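PDB 6QBW: HTLV-2 integrase catalytic core domain, which forms the catalytic part of the retroviral integrase and, as in related enzymes, probably inserts the reverse-transcribed viral DNA into the host genome. Local coordinates for residues L26-D31 / R107-I112; L61-H66 / Y87-S92; W137-L142 / K150-I155. All blocks are in the same frame, centred on the assembly; numbering follows the deposited sequence.

Interaction 1 of 3, residues L26-D31 / R107-I112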
loop_
_atom_site.group_PDB
_atom_site.type_symbol
_atom_site.label_atom_id
_atom_site.label_comp_id
_atom_site.label_asym_id
_atom_site.label_seq_id
_atom_site.Cartn_x
_atom_site.Cartn_y
_atom_site.Cartn_z
ATOM N N LEU A 26 0.479 19.855 6.679
ATOM C CA LEU A 26 1.157 18.902 5.817
ATOM C C LEU A 26 2.477 18.516 6.449
ATOM O O LEU A 26 3.408 19.310 6.482
ATOM C CB LEU A 26 1.411 19.496 4.428
ATOM C CG LEU A 26 0.193 19.785 3.552
ATOM C CD1 LEU A 26 0.661 20.069 2.134
ATOM C CD2 LEU A 26 -0.808 18.634 3.566
ATOM N N HIS A 27 2.543 17.303 6.975
ATOM C CA HIS A 27 3.805 16.729 7.415
ATOM C C HIS A 27 4.493 16.215 6.157
ATOM O O HIS A 27 3.888 15.466 5.384
ATOM C CB HIS A 27 3.561 15.595 8.415
ATOM C CG HIS A 27 3.054 16.056 9.746
ATOM N ND1 HIS A 27 1.811 16.627 9.915
ATOM C CD2 HIS A 27 3.621 16.023 10.976
ATOM C CE1 HIS A 27 1.636 16.931 11.190
ATOM N NE2 HIS A 27 2.720 16.573 11.854
ATOM N N VAL A 28 5.738 16.632 5.933
ATOM C CA VAL A 28 6.459 16.271 4.705
ATOM C C VAL A 28 7.827 15.666 5.004
ATOM O O VAL A 28 8.631 16.260 5.709
ATOM C CB VAL A 28 6.635 17.482 3.768
ATOM C CG1 VAL A 28 7.410 17.087 2.515
ATOM C CG2 VAL A 28 5.275 18.045 3.399
ATOM N N TRP A 29 8.076 14.484 4.447
ATOM C CA TRP A 29 9.338 13.794 4.625
ATOM C C TRP A 29 9.924 13.469 3.264
ATOM O O TRP A 29 9.318 12.726 2.494
ATOM C CB TRP A 29 9.123 12.514 5.432
ATOM C CG TRP A 29 8.644 12.789 6.817
ATOM C CD1 TRP A 29 7.354 12.757 7.264
ATOM C CD2 TRP A 29 9.448 13.168 7.938
ATOM N NE1 TRP A 29 7.306 13.080 8.601
ATOM C CE2 TRP A 29 8.580 13.336 9.038
ATOM C CE3 TRP A 29 10.819 13.377 8.120
ATOM C CZ2 TRP A 29 9.038 13.706 10.303
ATOM C CZ3 TRP A 29 11.276 13.747 9.376
ATOM C CH2 TRP A 29 10.387 13.908 10.452
ATOM N N VAL A 30 11.095 14.035 2.973
ATOM C CA VAL A 30 11.786 13.788 1.708
ATOM C C VAL A 30 13.182 13.234 1.967
ATOM O O VAL A 30 13.887 13.688 2.869
ATOM C CB VAL A 30 11.877 15.062 0.821
ATOM C CG1 VAL A 30 12.710 16.156 1.483
ATOM C CG2 VAL A 30 12.451 14.734 -0.558
ATOM N N ASP A 31 13.571 12.252 1.163
ATOM C CA ASP A 31 14.910 11.687 1.217
ATOM C C ASP A 31 15.864 12.573 0.423
ATOM O O ASP A 31 15.562 12.947 -0.709
ATOM C CB ASP A 31 14.897 10.278 0.642
ATOM C CG ASP A 31 16.252 9.619 0.688
ATOM O OD1 ASP A 31 17.058 9.854 -0.238
ATOM O OD2 ASP A 31 16.505 8.857 1.647
ATOM N N ARG A 107 11.569 23.409 -1.386
ATOM C CA ARG A 107 11.170 23.196 -2.781
ATOM C C ARG A 107 10.131 22.093 -2.909
ATOM O O ARG A 107 9.213 22.195 -3.719
ATOM C CB ARG A 107 12.375 22.862 -3.666
ATOM C CG ARG A 107 13.174 24.080 -4.094
ATOM C CD ARG A 107 14.232 23.730 -5.129
ATOM N NE ARG A 107 15.023 22.558 -4.747
ATOM C CZ ARG A 107 15.979 22.543 -3.816
ATOM N NH1 ARG A 107 16.296 23.643 -3.129
ATOM N NH2 ARG A 107 16.626 21.408 -3.563
ATOM N N THR A 108 10.283 21.045 -2.108
ATOM C CA THR A 108 9.378 19.899 -2.155
ATOM C C THR A 108 7.963 20.303 -1.747
ATOM O O THR A 108 6.995 19.878 -2.377
ATOM C CB THR A 108 9.886 18.748 -1.267
ATOM O OG1 THR A 108 11.197 18.353 -1.699
ATOM C CG2 THR A 108 8.953 17.546 -1.343
ATOM N N ASN A 109 7.851 21.132 -0.712
ATOM C CA ASN A 109 6.560 21.681 -0.297
ATOM C C ASN A 109 5.864 22.440 -1.434
ATOM O O ASN A 109 4.661 22.291 -1.640
ATOM C CB ASN A 109 6.732 22.623 0.899
ATOM C CG ASN A 109 7.052 21.894 2.184
ATOM O OD1 ASN A 109 7.126 20.667 2.219
ATOM N ND2 ASN A 109 7.243 22.652 3.256
ATOM N N GLY A 110 6.629 23.253 -2.159
ATOM C CA GLY A 110 6.104 24.029 -3.271
ATOM C C GLY A 110 5.630 23.159 -4.415
ATOM O O GLY A 110 4.586 23.427 -5.007
ATOM N N ILE A 111 6.393 22.115 -4.729
ATOM C CA ILE A 111 6.014 21.176 -5.787
ATOM C C ILE A 111 4.719 20.472 -5.388
ATOM O O ILE A 111 3.760 20.427 -6.169
ATOM C CB ILE A 111 7.114 20.125 -6.053
ATOM C CG1 ILE A 111 8.379 20.790 -6.600
ATOM C CG2 ILE A 111 6.641 19.069 -7.045
ATOM C CD1 ILE A 111 9.627 19.938 -6.474
ATOM N N ILE A 112 4.701 19.940 -4.167
ATOM C CA ILE A 112 3.535 19.232 -3.643
ATOM C C ILE A 112 2.290 20.112 -3.746
ATOM O O ILE A 112 1.272 19.678 -4.274
ATOM C CB ILE A 112 3.742 18.787 -2.169
ATOM C CG1 ILE A 112 4.797 17.678 -2.065
ATOM C CG2 ILE A 112 2.428 18.309 -1.543
ATOM C CD1 ILE A 112 4.382 16.353 -2.678
#

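Interaction 2 of 3, residues L61-H66 / Y87-S92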
loop_
_atom_site.group_PDB
_atom_site.type_symbol
_atom_site.label_atom_id
_atom_site.label_comp_id
_atom_site.label_asym_id
_atom_site.label_seq_id
_atom_site.Cartn_x
_atom_site.Cartn_y
_atom_site.Cartn_z
ATOM N N LEU A 61 8.988 4.502 2.716
ATOM C CA LEU A 61 10.349 4.757 2.248
ATOM C C LEU A 61 11.395 3.811 2.833
ATOM O O LEU A 61 12.326 3.411 2.137
ATOM C CB LEU A 61 10.741 6.215 2.531
ATOM C CG LEU A 61 9.873 7.299 1.866
ATOM C CD1 LEU A 61 10.333 8.696 2.265
ATOM C CD2 LEU A 61 9.867 7.155 0.353
ATOM N N GLY A 62 11.244 3.452 4.104
ATOM C CA GLY A 62 12.252 2.674 4.822
ATOM C C GLY A 62 12.695 3.463 6.030
ATOM O O GLY A 62 12.336 4.624 6.169
ATOM N N LYS A 63 13.465 2.841 6.913
ATOM C CA LYS A 63 13.918 3.512 8.129
ATOM C C LYS A 63 15.137 4.371 7.813
ATOM O O LYS A 63 16.102 3.868 7.247
ATOM C CB LYS A 63 14.263 2.483 9.204
ATOM C CG LYS A 63 14.825 3.079 10.479
ATOM C CD LYS A 63 15.070 2.002 11.515
ATOM C CE LYS A 63 16.055 2.478 12.570
ATOM N NZ LYS A 63 15.968 1.664 13.817
ATOM N N PRO A 64 15.098 5.669 8.171
ATOM C CA PRO A 64 16.258 6.533 7.964
ATOM C C PRO A 64 17.249 6.500 9.127
ATOM O O PRO A 64 16.869 6.213 10.257
ATOM C CB PRO A 64 15.631 7.922 7.862
ATOM C CG PRO A 64 14.451 7.847 8.772
ATOM C CD PRO A 64 13.938 6.432 8.674
ATOM N N LEU A 65 18.506 6.811 8.841
ATOM C CA LEU A 65 19.525 6.956 9.873
ATOM C C LEU A 65 19.473 8.364 10.477
ATOM O O LEU A 65 19.381 8.513 11.693
ATOM C CB LEU A 65 20.915 6.661 9.298
ATOM C CG LEU A 65 22.102 6.836 10.252
ATOM C CD1 LEU A 65 21.927 6.009 11.522
ATOM C CD2 LEU A 65 23.412 6.489 9.550
ATOM N N HIS A 66 19.535 9.384 9.621
ATOM C CA HIS A 66 19.477 10.789 10.049
ATOM C C HIS A 66 18.198 11.471 9.559
ATOM O O HIS A 66 17.705 11.173 8.469
ATOM C CB HIS A 66 20.668 11.580 9.497
ATOM C CG HIS A 66 21.996 11.146 10.030
ATOM N ND1 HIS A 66 22.479 11.560 11.252
ATOM C CD2 HIS A 66 22.958 10.357 9.492
ATOM C CE1 HIS A 66 23.675 11.033 11.450
ATOM N NE2 HIS A 66 23.988 10.297 10.400
ATOM N N TYR A 87 14.313 4.344 18.655
ATOM C CA TYR A 87 14.497 3.533 17.450
ATOM C C TYR A 87 15.748 3.909 16.659
ATOM O O TYR A 87 15.814 3.676 15.457
ATOM C CB TYR A 87 13.223 3.589 16.584
ATOM C CG TYR A 87 12.041 2.985 17.311
ATOM C CD1 TYR A 87 11.894 1.606 17.407
ATOM C CD2 TYR A 87 11.106 3.786 17.951
ATOM C CE1 TYR A 87 10.838 1.047 18.098
ATOM C CE2 TYR A 87 10.048 3.233 18.644
ATOM C CZ TYR A 87 9.917 1.862 18.715
ATOM O OH TYR A 87 8.866 1.304 19.406
ATOM N N HIS A 88 16.745 4.465 17.348
ATOM C CA HIS A 88 18.070 4.722 16.765
ATOM C C HIS A 88 18.010 5.592 15.510
ATOM O O HIS A 88 18.597 5.257 14.475
ATOM C CB HIS A 88 18.794 3.399 16.476
ATOM C CG HIS A 88 18.787 2.449 17.630
ATOM N ND1 HIS A 88 19.572 2.633 18.749
ATOM C CD2 HIS A 88 18.078 1.317 17.847
ATOM C CE1 HIS A 88 19.349 1.652 19.605
ATOM N NE2 HIS A 88 18.448 0.840 19.083
ATOM N N ILE A 89 17.288 6.706 15.622
ATOM C CA ILE A 89 17.203 7.700 14.554
ATOM C C ILE A 89 17.781 9.018 15.081
ATOM O O ILE A 89 17.197 9.648 15.963
ATOM C CB ILE A 89 15.746 7.902 14.062
ATOM C CG1 ILE A 89 15.083 6.552 13.762
ATOM C CG2 ILE A 89 15.715 8.778 12.812
ATOM C CD1 ILE A 89 13.679 6.647 13.199
ATOM N N LYS A 90 18.936 9.416 14.548
ATOM C CA LYS A 90 19.582 10.669 14.938
ATOM C C LYS A 90 18.811 11.834 14.338
ATOM O O LYS A 90 18.500 11.828 13.151
ATOM C CB LYS A 90 21.035 10.703 14.459
ATOM C CG LYS A 90 21.913 9.629 15.077
ATOM C CD LYS A 90 23.218 9.466 14.316
ATOM C CE LYS A 90 24.122 8.433 14.970
ATOM N NZ LYS A 90 25.425 8.306 14.255
ATOM N N HIS A 91 18.505 12.829 15.166
ATOM C CA HIS A 91 17.649 13.932 14.764
ATOM C C HIS A 91 18.291 15.266 15.093
ATOM O O HIS A 91 18.501 15.582 16.263
ATOM C CB HIS A 91 16.290 13.819 15.461
ATOM C CG HIS A 91 15.393 14.999 15.243
ATOM N ND1 HIS A 91 14.717 15.618 16.272
ATOM C CD2 HIS A 91 15.067 15.679 14.117
ATOM C CE1 HIS A 91 14.010 16.623 15.791
ATOM N NE2 HIS A 91 14.205 16.684 14.486
ATOM N N SER A 92 18.598 16.034 14.049
ATOM C CA SER A 92 19.110 17.393 14.190
ATOM C C SER A 92 18.056 18.385 13.734
ATOM O O SER A 92 17.263 18.087 12.843
ATOM C CB SER A 92 20.366 17.584 13.346
ATOM O OG SER A 92 21.255 16.500 13.516
#

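Interaction 3 of 3, residues W137-L142 / K150-I155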
loop_
_atom_site.group_PDB
_atom_site.type_symbol
_atom_site.label_atom_id
_atom_site.label_comp_id
_atom_site.label_asym_id
_atom_site.label_seq_id
_atom_site.Cartn_x
_atom_site.Cartn_y
_atom_site.Cartn_z
ATOM N N TRP A 137 1.787 10.300 -5.972
ATOM C CA TRP A 137 2.035 9.342 -7.044
ATOM C C TRP A 137 2.641 10.008 -8.276
ATOM O O TRP A 137 3.463 9.403 -8.962
ATOM C CB TRP A 137 0.744 8.619 -7.447
ATOM C CG TRP A 137 0.104 7.802 -6.357
ATOM C CD1 TRP A 137 0.716 7.249 -5.271
ATOM C CD2 TRP A 137 -1.278 7.426 -6.273
ATOM N NE1 TRP A 137 -0.198 6.566 -4.509
ATOM C CE2 TRP A 137 -1.430 6.656 -5.102
ATOM C CE3 TRP A 137 -2.402 7.666 -7.079
ATOM C CZ2 TRP A 137 -2.663 6.122 -4.709
ATOM C CZ3 TRP A 137 -3.630 7.134 -6.692
ATOM C CH2 TRP A 137 -3.749 6.368 -5.516
ATOM N N THR A 138 2.227 11.242 -8.563
ATOM C CA THR A 138 2.773 11.984 -9.700
ATOM C C THR A 138 4.236 12.351 -9.438
ATOM O O THR A 138 5.084 12.244 -10.323
ATOM C CB THR A 138 1.975 13.272 -9.994
ATOM O OG1 THR A 138 0.607 12.948 -10.258
ATOM C CG2 THR A 138 2.549 14.000 -11.200
ATOM N N LEU A 139 4.519 12.776 -8.213
ATOM C CA LEU A 139 5.845 13.236 -7.859
ATOM C C LEU A 139 6.827 12.075 -7.784
ATOM O O LEU A 139 7.879 12.104 -8.420
ATOM C CB LEU A 139 5.806 13.983 -6.525
ATOM C CG LEU A 139 7.089 14.690 -6.095
ATOM C CD1 LEU A 139 7.621 15.539 -7.234
ATOM C CD2 LEU A 139 6.831 15.537 -4.860
ATOM N N ASN A 140 6.477 11.046 -7.021
ATOM C CA ASN A 140 7.401 9.938 -6.788
ATOM C C ASN A 140 7.620 9.043 -8.006
ATOM O O ASN A 140 8.757 8.657 -8.292
ATOM C CB ASN A 140 6.937 9.090 -5.600
ATOM C CG ASN A 140 7.153 9.778 -4.269
ATOM O OD1 ASN A 140 8.168 10.442 -4.063
ATOM N ND2 ASN A 140 6.205 9.611 -3.348
ATOM N N GLN A 141 6.541 8.724 -8.720
ATOM C CA GLN A 141 6.564 7.644 -9.715
ATOM C C GLN A 141 6.271 8.071 -11.154
ATOM O O GLN A 141 6.473 7.287 -12.084
ATOM C CB GLN A 141 5.597 6.544 -9.280
ATOM C CG GLN A 141 5.639 6.347 -7.775
ATOM C CD GLN A 141 4.973 5.083 -7.299
ATOM O OE1 GLN A 141 5.202 3.999 -7.847
ATOM N NE2 GLN A 141 4.157 5.206 -6.246
ATOM N N LEU A 142 5.825 9.304 -11.351
ATOM C CA LEU A 142 5.520 9.772 -12.692
ATOM C C LEU A 142 6.561 10.758 -13.210
ATOM O O LEU A 142 6.966 10.673 -14.374
ATOM C CB LEU A 142 4.128 10.389 -12.718
ATOM C CG LEU A 142 3.437 10.413 -14.072
ATOM C CD1 LEU A 142 3.371 9.033 -14.708
ATOM C CD2 LEU A 142 2.046 10.990 -13.888
ATOM N N LYS A 150 15.423 8.238 -14.485
ATOM C CA LYS A 150 14.776 7.541 -13.389
ATOM C C LYS A 150 13.823 8.466 -12.633
ATOM O O LYS A 150 14.034 9.668 -12.563
ATOM C CB LYS A 150 15.833 6.997 -12.424
ATOM C CG LYS A 150 16.796 5.980 -13.031
ATOM C CD LYS A 150 16.116 4.634 -13.245
ATOM C CE LYS A 150 17.114 3.507 -13.460
ATOM N NZ LYS A 150 17.726 3.559 -14.814
ATOM N N THR A 151 12.769 7.886 -12.072
ATOM C CA THR A 151 11.873 8.600 -11.178
ATOM C C THR A 151 12.450 8.557 -9.768
ATOM O O THR A 151 13.376 7.795 -9.500
ATOM C CB THR A 151 10.486 7.944 -11.150
ATOM O OG1 THR A 151 10.600 6.600 -10.661
ATOM C CG2 THR A 151 9.859 7.928 -12.540
ATOM N N ARG A 152 11.904 9.356 -8.861
ATOM C CA ARG A 152 12.346 9.326 -7.467
ATOM C C ARG A 152 12.176 7.940 -6.848
ATOM O O ARG A 152 13.038 7.469 -6.099
ATOM C CB ARG A 152 11.553 10.319 -6.632
ATOM C CG ARG A 152 11.879 11.773 -6.891
ATOM C CD ARG A 152 10.733 12.654 -6.415
ATOM N NE ARG A 152 11.119 14.061 -6.327
ATOM C CZ ARG A 152 11.280 14.867 -7.370
ATOM N NH1 ARG A 152 11.097 14.419 -8.614
ATOM N NH2 ARG A 152 11.634 16.134 -7.167
ATOM N N TRP A 153 11.052 7.301 -7.158
ATOM C CA TRP A 153 10.737 5.977 -6.622
ATOM C C TRP A 153 11.756 4.926 -7.083
ATOM O O TRP A 153 12.210 4.100 -6.289
ATOM C CB TRP A 153 9.317 5.565 -7.029
ATOM C CG TRP A 153 8.621 4.735 -6.019
ATOM C CD1 TRP A 153 8.175 3.462 -6.175
ATOM C CD2 TRP A 153 8.281 5.120 -4.682
ATOM N NE1 TRP A 153 7.576 3.027 -5.020
ATOM C CE2 TRP A 153 7.628 4.025 -4.088
ATOM C CE3 TRP A 153 8.466 6.287 -3.932
ATOM C CZ2 TRP A 153 7.164 4.053 -2.777
ATOM C CZ3 TRP A 153 8.000 6.319 -2.628
ATOM C CH2 TRP A 153 7.354 5.206 -2.064
ATOM N N GLN A 154 12.117 4.970 -8.362
ATOM C CA GLN A 154 13.126 4.067 -8.902
ATOM C C GLN A 154 14.468 4.225 -8.185
ATOM O O GLN A 154 15.076 3.239 -7.775
ATOM C CB GLN A 154 13.302 4.296 -10.406
ATOM C CG GLN A 154 12.161 3.742 -11.242
ATOM C CD GLN A 154 12.219 4.188 -12.690
ATOM O OE1 GLN A 154 12.086 5.371 -12.993
ATOM N NE2 GLN A 154 12.403 3.238 -13.594
ATOM N N ILE A 155 14.912 5.468 -8.028
ATOM C CA ILE A 155 16.212 5.765 -7.428
ATOM C C ILE A 155 16.262 5.346 -5.967
ATOM O O ILE A 155 17.319 4.974 -5.461
ATOM C CB ILE A 155 16.562 7.267 -7.568
ATOM C CG1 ILE A 155 16.932 7.581 -9.022
ATOM C CG2 ILE A 155 17.718 7.663 -6.660
ATOM C CD1 ILE A 155 16.965 9.059 -9.349
HETATM O O HOH W 1 10.068 11.244 -9.571
#

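Interaction 1 of 3, residues L26-D31 / R107-I112
Val28 is the residue of strand 26-31 most deeply covered by helix 107-112, and it meets both Thr108 and Asn109. Its two methyls lie against Asn109 OD1, CG2 at 3.4 Å and CG1 at 3.6 Å, and CG1 also comes to 4.2 Å from Thr108 CG2. A chi1 of 179° turns both methyls to the helix, where one side chain serves two successive helical residues.

Thr108 divides its own branches between two strand residues: CG2 faces Val28, and OG1 lies 4.0 Å from Val30 CG2. That hydroxyl is hydrogen-bonded to Leu104 O one helical turn earlier, which satisfies its polarity inside an apolar setting. Asn109 resembles it in this respect. Its carbonyl oxygen rests against Val28, whereas its ND2 is hydrogen-bonded to OD2 of Asp13 on the adjoining strand 9-19, and its side chain is about 7 Å from a bound calcium ion. One turn beyond Thr108, Ile112 extends the apolar surface, its CG2 4.4 Å from Leu26 CD1.

The axes of segments 26-31 and 107-112 approach to 9.6 Å at 118°, and the contact between them consists of side-chain packing. Trp29 and His27 point to the other side of the strand, where helix 47-61 lies. A mixed five-stranded sheet in the order 37-42, 22-31, 9-19, 66-68, 90-92, with helices on both faces, is that of the RNase H-like fold of retroviral integrase cores.

Interaction 2 of 3, residues L61-H66 / Y87-S92
A chi1 of 176° turns the Lys63 chain away from its own amide nitrogen, and it stays extended from there, which carries NZ across to the backbone of Tyr87. There NZ donates a 2.6 Å hydrogen bond to Tyr87 O, approaching from above the carbonyl plane. The same ammonium group is also hydrogen-bonded to Leu142 O of the second subunit, so one lysine ties together the turn that follows helix 78-86 and a neighbouring copy of the protein.

The chi1 of His66 (-65°) and that of Lys90 are nearly equal, and the two side chains run side by side in the same direction. The methylene CD of Lys90 lies 3.3 Å from His66 CE1, approaching the imidazole obliquely, and Lys90 CB is 3.6 Å from His66 ND1. Further out, Lys90 NZ remains 4.6 Å from His66 NE2.

Beneath this pair the backbones join as parallel neighbours, His66 bridging to Lys90 at the start of strands 66-68 and 90-92. Lys90 N donates to Leu65 O at 3.0 Å with an N-H...O angle of 140°, and His66 CA makes a CA-H...O contact with Lys90 O. This adds the edge strand to the five-stranded mixed sheet of the integrase core, in which helix 78-86 makes the crossover between the two parallel strands.

On the inner side, Ile89 CG2 packs 4.3 Å from Pro64 CG and also lies 3.8 Å from Pro64 O. Pro64 in turn touches Trp10 and Ile58, while Ile89 reaches Phe54 of helix 47-61 and Leu142 of the second subunit.

Interaction 3 of 3, residues W137-L142 / K150-I155
Helix 137-142, which widens into a pi-type turn at 138-142, meets the beginning of helix 152-156, the backbones coming closest at Asn140 and Arg152, whose CA atoms are 5.0 Å apart. Trp153 N donates to Asn140 O across the gap (2.9 Å, N-H...O angle 156°). Arg152 N donates to a water 2.7 Å away, which lies 2.6 Å from Leu139 O and appears to link the two.

The indole of Trp153 lies against two consecutive residues. The amide of Gln141 stacks over one face, its plane 21° from the ring and CD 3.7 Å above it, while Asn140 CB approaches Trp153 CE3 obliquely at 3.6 Å. The amide nitrogen of Asn140 is engaged elsewhere, hydrogen-bonded to Val37 O. Arg152, extended from CG to NE, lays one face of its guanidinium over Leu139 CD1, 3.7 Å from its plane.

Thr151 packs its CG2 3.5 Å from Gln141 O, and its OG1 accepts from Gln154 N. In return, Gln154 OE1 receives Thr151 N and OG1 from opposite faces of its amide plane. This reciprocal exchange is a capping box, with Thr151 as N-cap of the last modelled helix of the core domain, which docks on helix 128-142.

Overall arrangement
Along the chain, interaction 2 is nested within the loop closed by interaction 1, and interaction 3 follows both. The central sheet is common to the first two: interaction 1 covers a face of it with helix 104-122, and interaction 2 builds its edge, with centres about 18 Å apart. Interaction 3 lies about 14 Å from interaction 1 and about 22 Å from interaction 2. Leu139 packs on Ile111 and Ile112, joining helices 128-142 and 104-122, while Leu61 touches both Trp153 and the backbone of Trp29; these few touches link the three contacts. The same Lys63-Leu142 bond recurs at the interfaces with the second and third subunits, so interactions 2 and 3 supply its two sides.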